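Local coordinates for protein replicative DNA helicase (Mycobacterium chimaera, PDB 6RIY) that is represented here by the intein of the helicase, a Hedgehog/intein-fold domain that probably excises itself from the precursor and joins its flanking sequences by protein splicing, at residues M43-D55 with I59-G71. Residues are numbered along the deposited sequence; the frame is centred on the assembly and turned at random.
Sequences MLGRPCYEVEFSD and IVADAAHQWPTSG
Tyr49 and Ala61, then Val51 and Ile59, form the hydrogen-bonded pairs of an antiparallel hairpin between strands 48-53 and 59-62, whose axes run at 150°, and Ala63 N extends the ladder to Pro47 O with a more bent bond. Tyr49 N to Ala61 O, 2.7 Å, is the shortest of the five bonds and almost straight. On the face carrying Tyr49 and Val51, the Tyr49 ring reaches past the strand end: its CE1 lies 3.6 Å from CB of Ala63, in the type I turn from Asp62 to His65. That turn delivers Trp67 to the same face. There Phe53 CZ comes within 3.5 Å of Trp67 CZ3, the ring planes 54° apart, in an oblique aromatic pair. Ile59, with CG1 beside its backbone N (chi1 -63°), brings CD1 to 4.1 Å from Phe53 CE2 and into the plane of the indole at its edge. Trp67 NE1 bonds to Ser76 OG, and strand 141-144 adds Val141 against Phe53 and Thr143 against Trp67. At the open end of the hairpin, beside the 62-65 turn, Arg46 folds back alongside Asp62, but NH2 to OD2 is a long salt bridge at 3.9 Å. A water closes the gap, accepting from Arg46 NH2 at 2.7 Å and from Ala64 N, and donating to Asp62 OD2. Asp62 OD1 and His65 ND1 both bond the N atom of Ala1, so this end of the hairpin holds the amino terminus; His65 matches the block B histidine of inteins, which probably assists splicing.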
# COMPACT_ATOMS: atom_id res chain seq x y z
N MET A 43 -10.22 5.18 -9.98
CA MET A 43 -10.29 6.62 -9.75
C MET A 43 -9.21 7.31 -10.56
O MET A 43 -8.04 6.92 -10.50
CB MET A 43 -10.17 6.94 -8.27
CG MET A 43 -11.31 6.31 -7.49
SD MET A 43 -11.22 6.68 -5.75
CE MET A 43 -9.75 5.78 -5.33
N LEU A 44 -9.61 8.32 -11.32
CA LEU A 44 -8.74 9.01 -12.27
C LEU A 44 -8.44 10.42 -11.80
O LEU A 44 -9.28 11.08 -11.18
CB LEU A 44 -9.41 9.07 -13.66
CG LEU A 44 -9.65 7.75 -14.38
CD1 LEU A 44 -10.40 7.98 -15.70
CD2 LEU A 44 -8.32 7.06 -14.63
N GLY A 45 -7.24 10.90 -12.14
CA GLY A 45 -6.88 12.28 -11.90
C GLY A 45 -6.39 12.60 -10.51
O GLY A 45 -6.17 13.78 -10.20
N ARG A 46 -6.20 11.60 -9.65
CA ARG A 46 -5.75 11.87 -8.29
C ARG A 46 -4.28 12.28 -8.28
O ARG A 46 -3.48 11.74 -9.05
CB ARG A 46 -5.97 10.64 -7.41
CG ARG A 46 -7.43 10.18 -7.31
CD ARG A 46 -8.28 11.19 -6.55
NE ARG A 46 -7.82 11.38 -5.18
CZ ARG A 46 -8.16 12.42 -4.42
NH1 ARG A 46 -8.95 13.37 -4.90
NH2 ARG A 46 -7.69 12.52 -3.18
N PRO A 47 -3.89 13.22 -7.43
CA PRO A 47 -2.46 13.51 -7.27
C PRO A 47 -1.76 12.30 -6.69
O PRO A 47 -2.24 11.70 -5.73
CB PRO A 47 -2.44 14.70 -6.31
CG PRO A 47 -3.84 15.21 -6.27
CD PRO A 47 -4.71 14.02 -6.52
N CYS A 48 -0.63 11.92 -7.29
CA CYS A 48 0.05 10.69 -6.93
C CYS A 48 1.48 10.94 -6.46
O CYS A 48 2.15 11.87 -6.93
CB CYS A 48 0.11 9.73 -8.11
SG CYS A 48 -1.50 9.03 -8.50
N TYR A 49 1.95 10.05 -5.60
CA TYR A 49 3.31 10.07 -5.10
C TYR A 49 3.99 8.74 -5.38
O TYR A 49 3.38 7.68 -5.26
CB TYR A 49 3.33 10.32 -3.59
CG TYR A 49 3.22 11.77 -3.23
CD1 TYR A 49 2.06 12.48 -3.47
CD2 TYR A 49 4.29 12.44 -2.66
CE1 TYR A 49 1.97 13.83 -3.16
CE2 TYR A 49 4.21 13.78 -2.34
CZ TYR A 49 3.05 14.47 -2.59
OH TYR A 49 2.96 15.80 -2.27
N GLU A 50 5.27 8.80 -5.73
CA GLU A 50 6.11 7.61 -5.83
C GLU A 50 6.87 7.42 -4.52
O GLU A 50 7.69 8.27 -4.15
CB GLU A 50 7.06 7.76 -7.01
CG GLU A 50 7.96 6.60 -7.28
CD GLU A 50 8.62 6.70 -8.64
OE1 GLU A 50 7.91 6.58 -9.66
OE2 GLU A 50 9.84 6.92 -8.70
N VAL A 51 6.59 6.33 -3.81
CA VAL A 51 7.21 6.05 -2.52
C VAL A 51 8.21 4.92 -2.73
O VAL A 51 7.84 3.82 -3.17
CB VAL A 51 6.17 5.67 -1.46
CG1 VAL A 51 6.84 5.61 -0.09
CG2 VAL A 51 5.01 6.67 -1.47
N GLU A 52 9.47 5.19 -2.41
CA GLU A 52 10.57 4.25 -2.58
C GLU A 52 11.04 3.79 -1.21
O GLU A 52 11.30 4.61 -0.33
CB GLU A 52 11.71 4.90 -3.36
CG GLU A 52 12.88 4.00 -3.64
CD GLU A 52 14.01 4.72 -4.34
OE1 GLU A 52 14.49 4.20 -5.37
OE2 GLU A 52 14.41 5.82 -3.87
N PHE A 53 11.15 2.47 -1.04
CA PHE A 53 11.55 1.90 0.24
C PHE A 53 12.97 1.38 0.16
O PHE A 53 13.55 1.23 -0.91
CB PHE A 53 10.58 0.80 0.64
CG PHE A 53 9.18 1.30 0.82
CD1 PHE A 53 8.78 1.86 2.02
CD2 PHE A 53 8.28 1.23 -0.22
CE1 PHE A 53 7.49 2.33 2.20
CE2 PHE A 53 6.98 1.71 -0.07
CZ PHE A 53 6.59 2.26 1.16
N SER A 54 13.54 1.10 1.34
CA SER A 54 14.94 0.69 1.42
C SER A 54 15.18 -0.71 0.86
O SER A 54 16.34 -1.07 0.65
CB SER A 54 15.42 0.75 2.87
OG SER A 54 14.58 -0.02 3.70
N ASP A 55 14.13 -1.49 0.61
CA ASP A 55 14.28 -2.83 0.06
C ASP A 55 14.25 -2.85 -1.46
O ASP A 55 14.39 -3.92 -2.06
CB ASP A 55 13.17 -3.74 0.59
CG ASP A 55 11.79 -3.33 0.09
OD1 ASP A 55 11.60 -2.13 -0.23
OD2 ASP A 55 10.90 -4.20 0.01
N ILE A 59 6.30 2.02 -4.83
CA ILE A 59 4.85 2.00 -4.95
C ILE A 59 4.37 3.40 -5.28
O ILE A 59 4.78 4.37 -4.63
CB ILE A 59 4.18 1.49 -3.66
CG1 ILE A 59 4.59 0.05 -3.39
CG2 ILE A 59 2.64 1.60 -3.76
CD1 ILE A 59 4.14 -0.42 -2.04
N VAL A 60 3.50 3.52 -6.27
CA VAL A 60 2.85 4.78 -6.61
C VAL A 60 1.48 4.78 -5.97
O VAL A 60 0.69 3.83 -6.14
CB VAL A 60 2.78 4.97 -8.13
CG1 VAL A 60 1.93 6.18 -8.47
CG2 VAL A 60 4.20 5.11 -8.68
N ALA A 61 1.20 5.82 -5.19
CA ALA A 61 -0.02 5.87 -4.40
C ALA A 61 -0.54 7.29 -4.43
O ALA A 61 0.21 8.25 -4.68
CB ALA A 61 0.22 5.43 -2.95
N ASP A 62 -1.83 7.44 -4.16
CA ASP A 62 -2.33 8.81 -4.15
C ASP A 62 -1.80 9.53 -2.91
O ASP A 62 -1.27 8.93 -1.97
CB ASP A 62 -3.86 8.84 -4.25
CG ASP A 62 -4.54 8.59 -2.95
OD1 ASP A 62 -4.04 7.77 -2.15
OD2 ASP A 62 -5.61 9.20 -2.73
N ALA A 63 -1.89 10.86 -2.97
CA ALA A 63 -1.24 11.68 -1.95
C ALA A 63 -1.76 11.37 -0.55
O ALA A 63 -1.01 11.51 0.43
CB ALA A 63 -1.45 13.16 -2.27
N ALA A 64 -3.01 10.95 -0.43
CA ALA A 64 -3.60 10.74 0.88
C ALA A 64 -3.54 9.30 1.37
O ALA A 64 -4.03 9.02 2.47
CB ALA A 64 -5.06 11.21 0.89
N HIS A 65 -2.98 8.38 0.59
CA HIS A 65 -2.85 7.00 1.05
C HIS A 65 -2.04 6.94 2.34
O HIS A 65 -1.06 7.67 2.50
CB HIS A 65 -2.19 6.14 -0.03
CG HIS A 65 -2.24 4.67 0.26
ND1 HIS A 65 -3.28 3.87 -0.15
CD2 HIS A 65 -1.37 3.86 0.92
CE1 HIS A 65 -3.06 2.63 0.25
NE2 HIS A 65 -1.91 2.60 0.90
N GLN A 66 -2.44 6.06 3.26
CA GLN A 66 -1.88 6.03 4.61
C GLN A 66 -0.90 4.88 4.80
O GLN A 66 -1.09 3.79 4.26
CB GLN A 66 -2.99 5.93 5.65
CG GLN A 66 -3.92 7.13 5.62
CD GLN A 66 -5.11 6.97 6.54
OE1 GLN A 66 -5.09 6.17 7.47
NE2 GLN A 66 -6.17 7.72 6.27
N TRP A 67 0.16 5.14 5.58
CA TRP A 67 1.26 4.20 5.77
C TRP A 67 1.54 4.09 7.26
O TRP A 67 1.65 5.12 7.95
CB TRP A 67 2.52 4.67 5.05
CG TRP A 67 2.33 4.84 3.57
CD1 TRP A 67 1.89 5.96 2.93
CD2 TRP A 67 2.55 3.85 2.56
NE1 TRP A 67 1.83 5.73 1.57
CE2 TRP A 67 2.22 4.45 1.32
CE3 TRP A 67 2.99 2.53 2.57
CZ2 TRP A 67 2.34 3.76 0.11
CZ3 TRP A 67 3.09 1.84 1.37
CH2 TRP A 67 2.76 2.46 0.16
N PRO A 68 1.69 2.89 7.80
CA PRO A 68 2.01 2.74 9.23
C PRO A 68 3.50 2.93 9.48
O PRO A 68 4.31 2.10 9.06
CB PRO A 68 1.57 1.31 9.54
CG PRO A 68 1.82 0.58 8.24
CD PRO A 68 1.53 1.59 7.12
N THR A 69 3.87 4.00 10.19
CA THR A 69 5.26 4.20 10.58
C THR A 69 5.42 4.13 12.09
O THR A 69 4.45 4.19 12.84
CB THR A 69 5.82 5.54 10.07
OG1 THR A 69 5.47 6.60 10.98
CG2 THR A 69 5.32 5.84 8.68
N SER A 70 6.67 4.02 12.53
CA SER A 70 6.92 3.91 13.96
C SER A 70 6.54 5.17 14.73
O SER A 70 6.35 5.09 15.95
CB SER A 70 8.40 3.59 14.22
OG SER A 70 9.21 4.64 13.72
N GLY A 71 6.43 6.32 14.07
CA GLY A 71 6.01 7.54 14.72
C GLY A 71 4.56 7.90 14.51
O GLY A 71 4.08 8.89 15.08
O HOH W 1 -5.25 11.76 -2.45